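Local coordinates for putative aspartate aminotransferase (Thermus thermophilus, PDB 1IUG), which is a pyridoxal 5'-phosphate-dependent enzyme of the class-V aminotransferase family that probably transfers amino groups between amino acids such as aspartate and 2-oxo acids, at residues L37-T49 with V236-L250. Numbering follows the deposited sequence.
Sequences LKARGLLREAFRT and VLAVAAVLEEVLPRL
Leu243 reaches between Leu42 and Leu43 and forms the apolar middle of the packing between helices 30-47 and 233-246. Its CD1 lies 3.7 Å from Leu42 CB and 3.8 Å from both CG and CD2 of Leu43, whose side chain it meets at about a right angle, while its CD2 faces the methyl of Ala46. With CG anti to the carbonyl carbon (chi1 -67°), Leu42 sends its two methyls to different neighbours: CD1 sits 3.6 Å from Ala240 O and against Glu244 CG, and CD2 turns to Leu247.

Where the backbones come nearest, Ala39 and Ala240 have their CA atoms 4.9 Å apart, and the Ala39 methyl also touches Val236 CG1 at 3.8 Å. The short helical segments run in broadly the same direction, their axes inclined at 46°, so the Leu42-Leu243 and Ala46-Leu247 steps are progressively wider. At the widest step Leu247 still reaches across, CD1 towards the Ala46 methyl and CD2 3.4 Å from Leu42 O, beside CB and OE1 of Glu45.

Both helices pack at the edge of the seven-stranded mixed sheet in the large domain of this fold type I aminotransferase: Ala39 and Leu43 rest on strand 52-57, and Val236 and Val239 on strand 193-198.

No hydrogen bond links the two segments. On the exposed margin, Lys38 and Glu244 cross at about a right angle, with Lys38 NZ 4.1 Å from Glu244 OE1, beyond salt-bridge range but probably mildly attractive. Arg48, whose positive phi takes the chain out of helix 30-47, brings its NH2 to 4.2 Å from Leu250 CD2.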
loop_
_atom_site.group_PDB
_atom_site.type_symbol
_atom_site.label_atom_id
_atom_site.label_comp_id
_atom_site.label_asym_id
_atom_site.label_seq_id
_atom_site.Cartn_x
_atom_site.Cartn_y
_atom_site.Cartn_z
ATOM N N LEU A 37 15.942 -2.337 7.897
ATOM C CA LEU A 37 16.315 -3.218 9.006
ATOM C C LEU A 37 16.158 -2.492 10.339
ATOM O O LEU A 37 15.771 -3.092 11.341
ATOM C CB LEU A 37 17.761 -3.694 8.855
ATOM C CG LEU A 37 17.972 -4.915 7.963
ATOM C CD1 LEU A 37 19.459 -5.155 7.761
ATOM C CD2 LEU A 37 17.307 -6.131 8.593
ATOM N N LYS A 38 16.465 -1.199 10.336
ATOM C CA LYS A 38 16.348 -0.361 11.523
ATOM C C LYS A 38 14.876 -0.341 11.951
ATOM O O LYS A 38 14.552 -0.565 13.114
ATOM C CB LYS A 38 16.811 1.060 11.192
ATOM C CG LYS A 38 17.624 1.769 12.270
ATOM C CD LYS A 38 16.858 1.919 13.572
ATOM C CE LYS A 38 17.671 2.638 14.656
ATOM N NZ LYS A 38 19.042 3.050 14.223
ATOM N N ALA A 39 13.987 -0.085 10.995
ATOM C CA ALA A 39 12.553 -0.044 11.278
ATOM C C ALA A 39 12.064 -1.397 11.787
ATOM O O ALA A 39 11.303 -1.452 12.747
ATOM C CB ALA A 39 11.780 0.376 10.034
ATOM N N ARG A 40 12.519 -2.474 11.141
ATOM C CA ARG A 40 12.172 -3.854 11.512
ATOM C C ARG A 40 12.445 -4.015 13.019
ATOM O O ARG A 40 11.571 -4.423 13.790
ATOM C CB ARG A 40 13.099 -4.843 10.784
ATOM C CG ARG A 40 12.976 -5.070 9.261
ATOM C CD ARG A 40 11.657 -5.633 8.750
ATOM N NE ARG A 40 11.259 -6.901 9.374
ATOM C CZ ARG A 40 12.051 -7.934 9.680
ATOM N NH1 ARG A 40 13.355 -7.929 9.426
ATOM N NH2 ARG A 40 11.531 -8.963 10.326
ATOM N N GLY A 41 13.677 -3.682 13.410
ATOM C CA GLY A 41 14.120 -3.789 14.789
ATOM C C GLY A 41 13.364 -2.945 15.791
ATOM O O GLY A 41 13.108 -3.393 16.910
ATOM N N LEU A 42 13.020 -1.721 15.407
ATOM C CA LEU A 42 12.279 -0.831 16.293
ATOM C C LEU A 42 10.832 -1.305 16.506
ATOM O O LEU A 42 10.307 -1.239 17.616
ATOM C CB LEU A 42 12.314 0.601 15.755
ATOM C CG LEU A 42 13.699 1.258 15.771
ATOM C CD1 LEU A 42 13.653 2.587 15.045
ATOM C CD2 LEU A 42 14.184 1.441 17.212
ATOM N N LEU A 43 10.198 -1.791 15.445
ATOM C CA LEU A 43 8.825 -2.290 15.530
ATOM C C LEU A 43 8.810 -3.546 16.392
ATOM O O LEU A 43 7.820 -3.865 17.049
ATOM C CB LEU A 43 8.290 -2.589 14.127
ATOM C CG LEU A 43 7.893 -1.350 13.319
ATOM C CD1 LEU A 43 7.866 -1.653 11.831
ATOM C CD2 LEU A 43 6.541 -0.848 13.804
ATOM N N ARG A 44 9.943 -4.238 16.372
ATOM C CA ARG A 44 10.197 -5.456 17.130
ATOM C C ARG A 44 10.085 -5.113 18.616
ATOM O O ARG A 44 9.401 -5.803 19.373
ATOM C CB ARG A 44 11.612 -5.906 16.778
ATOM C CG ARG A 44 11.767 -7.313 16.286
ATOM C CD ARG A 44 11.368 -8.337 17.302
ATOM N NE ARG A 44 12.460 -8.552 18.254
ATOM C CZ ARG A 44 13.739 -8.745 17.924
ATOM N NH1 ARG A 44 14.127 -8.755 16.652
ATOM N NH2 ARG A 44 14.641 -8.936 18.877
ATOM N N GLU A 45 10.744 -4.027 19.014
ATOM C CA GLU A 45 10.716 -3.550 20.394
ATOM C C GLU A 45 9.331 -3.016 20.742
ATOM O O GLU A 45 8.828 -3.250 21.833
ATOM C CB GLU A 45 11.720 -2.418 20.596
ATOM C CG GLU A 45 13.176 -2.803 20.490
ATOM C CD GLU A 45 14.098 -1.611 20.716
ATOM O OE1 GLU A 45 13.752 -0.731 21.541
ATOM O OE2 GLU A 45 15.164 -1.549 20.063
ATOM N N ALA A 46 8.740 -2.267 19.816
ATOM C CA ALA A 46 7.418 -1.685 20.013
ATOM C C ALA A 46 6.358 -2.749 20.283
ATOM O O ALA A 46 5.488 -2.555 21.129
ATOM C CB ALA A 46 7.027 -0.837 18.804
ATOM N N PHE A 47 6.445 -3.873 19.575
ATOM C CA PHE A 47 5.492 -4.968 19.740
ATOM C C PHE A 47 5.794 -5.883 20.930
ATOM O O PHE A 47 4.940 -6.681 21.329
ATOM C CB PHE A 47 5.415 -5.815 18.466
ATOM C CG PHE A 47 4.403 -5.329 17.468
ATOM C CD1 PHE A 47 4.811 -4.740 16.273
ATOM C CD2 PHE A 47 3.039 -5.494 17.704
ATOM C CE1 PHE A 47 3.875 -4.330 15.329
ATOM C CE2 PHE A 47 2.097 -5.087 16.765
ATOM C CZ PHE A 47 2.514 -4.505 15.577
ATOM N N ARG A 48 7.008 -5.785 21.476
ATOM C CA ARG A 48 7.415 -6.607 22.617
ATOM C C ARG A 48 7.376 -8.073 22.205
ATOM O O ARG A 48 6.575 -8.852 22.723
ATOM C CB ARG A 48 6.459 -6.411 23.802
ATOM C CG ARG A 48 6.385 -5.025 24.404
ATOM C CD ARG A 48 7.704 -4.547 24.961
ATOM N NE ARG A 48 7.531 -3.331 25.761
ATOM C CZ ARG A 48 6.836 -3.264 26.897
ATOM N NH1 ARG A 48 6.237 -4.345 27.392
ATOM N NH2 ARG A 48 6.736 -2.106 27.542
ATOM N N THR A 49 8.203 -8.435 21.234
ATOM C CA THR A 49 8.245 -9.810 20.766
ATOM C C THR A 49 9.663 -10.247 20.438
ATOM O O THR A 49 10.535 -9.426 20.179
ATOM C CB THR A 49 7.334 -10.035 19.520
ATOM O OG1 THR A 49 7.394 -11.413 19.124
ATOM C CG2 THR A 49 7.778 -9.173 18.350
ATOM N N VAL A 236 8.554 4.339 5.468
ATOM C CA VAL A 236 9.363 3.521 6.363
ATOM C C VAL A 236 10.336 4.426 7.121
ATOM O O VAL A 236 10.554 4.241 8.321
ATOM C CB VAL A 236 10.132 2.414 5.587
ATOM C CG1 VAL A 236 11.086 1.670 6.512
ATOM C CG2 VAL A 236 9.148 1.428 4.978
ATOM N N LEU A 237 10.881 5.424 6.423
ATOM C CA LEU A 237 11.803 6.390 7.024
ATOM C C LEU A 237 11.097 7.146 8.140
ATOM O O LEU A 237 11.663 7.356 9.217
ATOM C CB LEU A 237 12.296 7.393 5.980
ATOM C CG LEU A 237 13.598 7.066 5.254
ATOM C CD1 LEU A 237 13.757 7.973 4.037
ATOM C CD2 LEU A 237 14.769 7.228 6.220
ATOM N N ALA A 238 9.864 7.566 7.857
ATOM C CA ALA A 238 9.039 8.293 8.818
ATOM C C ALA A 238 8.752 7.436 10.060
ATOM O O ALA A 238 8.804 7.925 11.187
ATOM C CB ALA A 238 7.733 8.739 8.157
ATOM N N VAL A 239 8.455 6.157 9.841
ATOM C CA VAL A 239 8.181 5.230 10.937
ATOM C C VAL A 239 9.421 5.070 11.821
ATOM O O VAL A 239 9.327 5.125 13.048
ATOM C CB VAL A 239 7.733 3.837 10.402
ATOM C CG1 VAL A 239 7.722 2.804 11.531
ATOM C CG2 VAL A 239 6.342 3.941 9.775
ATOM N N ALA A 240 10.580 4.896 11.190
ATOM C CA ALA A 240 11.842 4.733 11.909
ATOM C C ALA A 240 12.173 5.971 12.756
ATOM O O ALA A 240 12.508 5.850 13.936
ATOM C CB ALA A 240 12.968 4.443 10.927
ATOM N N ALA A 241 12.044 7.151 12.152
ATOM C CA ALA A 241 12.310 8.422 12.829
ATOM C C ALA A 241 11.441 8.634 14.073
ATOM O O ALA A 241 11.932 9.082 15.108
ATOM C CB ALA A 241 12.120 9.583 11.857
ATOM N N VAL A 242 10.149 8.326 13.966
ATOM C CA VAL A 242 9.234 8.481 15.096
ATOM C C VAL A 242 9.546 7.479 16.207
ATOM O O VAL A 242 9.615 7.852 17.381
ATOM C CB VAL A 242 7.750 8.338 14.659
ATOM C CG1 VAL A 242 6.843 8.214 15.872
ATOM C CG2 VAL A 242 7.333 9.549 13.839
ATOM N N LEU A 243 9.734 6.216 15.838
ATOM C CA LEU A 243 10.038 5.182 16.823
ATOM C C LEU A 243 11.339 5.463 17.566
ATOM O O LEU A 243 11.443 5.179 18.757
ATOM C CB LEU A 243 10.083 3.796 16.176
ATOM C CG LEU A 243 8.722 3.214 15.778
ATOM C CD1 LEU A 243 8.914 1.908 15.028
ATOM C CD2 LEU A 243 7.856 3.008 17.016
ATOM N N GLU A 244 12.319 6.033 16.871
ATOM C CA GLU A 244 13.600 6.366 17.491
ATOM C C GLU A 244 13.443 7.386 18.613
ATOM O O GLU A 244 14.170 7.338 19.601
ATOM C CB GLU A 244 14.591 6.901 16.454
ATOM C CG GLU A 244 15.373 5.819 15.734
ATOM C CD GLU A 244 16.299 6.377 14.669
ATOM O OE1 GLU A 244 16.199 5.930 13.504
ATOM O OE2 GLU A 244 17.127 7.255 14.995
ATOM N N GLU A 245 12.489 8.300 18.458
ATOM C CA GLU A 245 12.248 9.327 19.463
ATOM C C GLU A 245 11.306 8.885 20.585
ATOM O O GLU A 245 11.534 9.203 21.752
ATOM C CB GLU A 245 11.696 10.597 18.809
ATOM C CG GLU A 245 11.592 11.768 19.784
ATOM C CD GLU A 245 10.902 12.980 19.194
ATOM O OE1 GLU A 245 9.758 13.270 19.612
ATOM O OE2 GLU A 245 11.506 13.651 18.328
ATOM N N VAL A 246 10.263 8.139 20.232
ATOM C CA VAL A 246 9.275 7.692 21.210
ATOM C C VAL A 246 9.666 6.506 22.091
ATOM O O VAL A 246 9.426 6.532 23.296
ATOM C CB VAL A 246 7.910 7.397 20.528
ATOM C CG1 VAL A 246 6.935 6.778 21.521
ATOM C CG2 VAL A 246 7.325 8.682 19.966
ATOM N N LEU A 247 10.265 5.479 21.496
ATOM C CA LEU A 247 10.652 4.279 22.237
ATOM C C LEU A 247 11.465 4.469 23.528
ATOM O O LEU A 247 11.217 3.777 24.522
ATOM C CB LEU A 247 11.325 3.271 21.303
ATOM C CG LEU A 247 10.541 1.973 21.069
ATOM C CD1 LEU A 247 9.050 2.239 20.918
ATOM C CD2 LEU A 247 11.080 1.255 19.846
ATOM N N PRO A 248 12.449 5.392 23.536
ATOM C CA PRO A 248 13.232 5.590 24.763
ATOM C C PRO A 248 12.393 6.194 25.890
ATOM O O PRO A 248 12.712 6.026 27.067
ATOM C CB PRO A 248 14.333 6.551 24.313
ATOM C CG PRO A 248 14.497 6.224 22.859
ATOM C CD PRO A 248 13.063 6.122 22.413
ATOM N N ARG A 249 11.319 6.886 25.516
ATOM C CA ARG A 249 10.413 7.527 26.470
ATOM C C ARG A 249 9.008 6.933 26.345
ATOM O O ARG A 249 8.018 7.631 26.564
ATOM C CB ARG A 249 10.324 9.030 26.185
ATOM C CG ARG A 249 11.636 9.798 26.230
ATOM C CD ARG A 249 12.307 9.717 27.597
ATOM N NE ARG A 249 13.417 10.663 27.711
ATOM C CZ ARG A 249 14.494 10.475 28.470
ATOM N NH1 ARG A 249 14.623 9.365 29.194
ATOM N NH2 ARG A 249 15.446 11.400 28.509
ATOM N N LEU A 250 8.926 5.648 26.010
ATOM C CA LEU A 250 7.638 4.977 25.823
ATOM C C LEU A 250 6.632 5.156 26.958
ATOM O O LEU A 250 5.494 5.567 26.716
ATOM C CB LEU A 250 7.836 3.483 25.540
ATOM C CG LEU A 250 6.559 2.702 25.203
ATOM C CD1 LEU A 250 5.908 3.272 23.947
ATOM C CD2 LEU A 250 6.875 1.231 25.019
#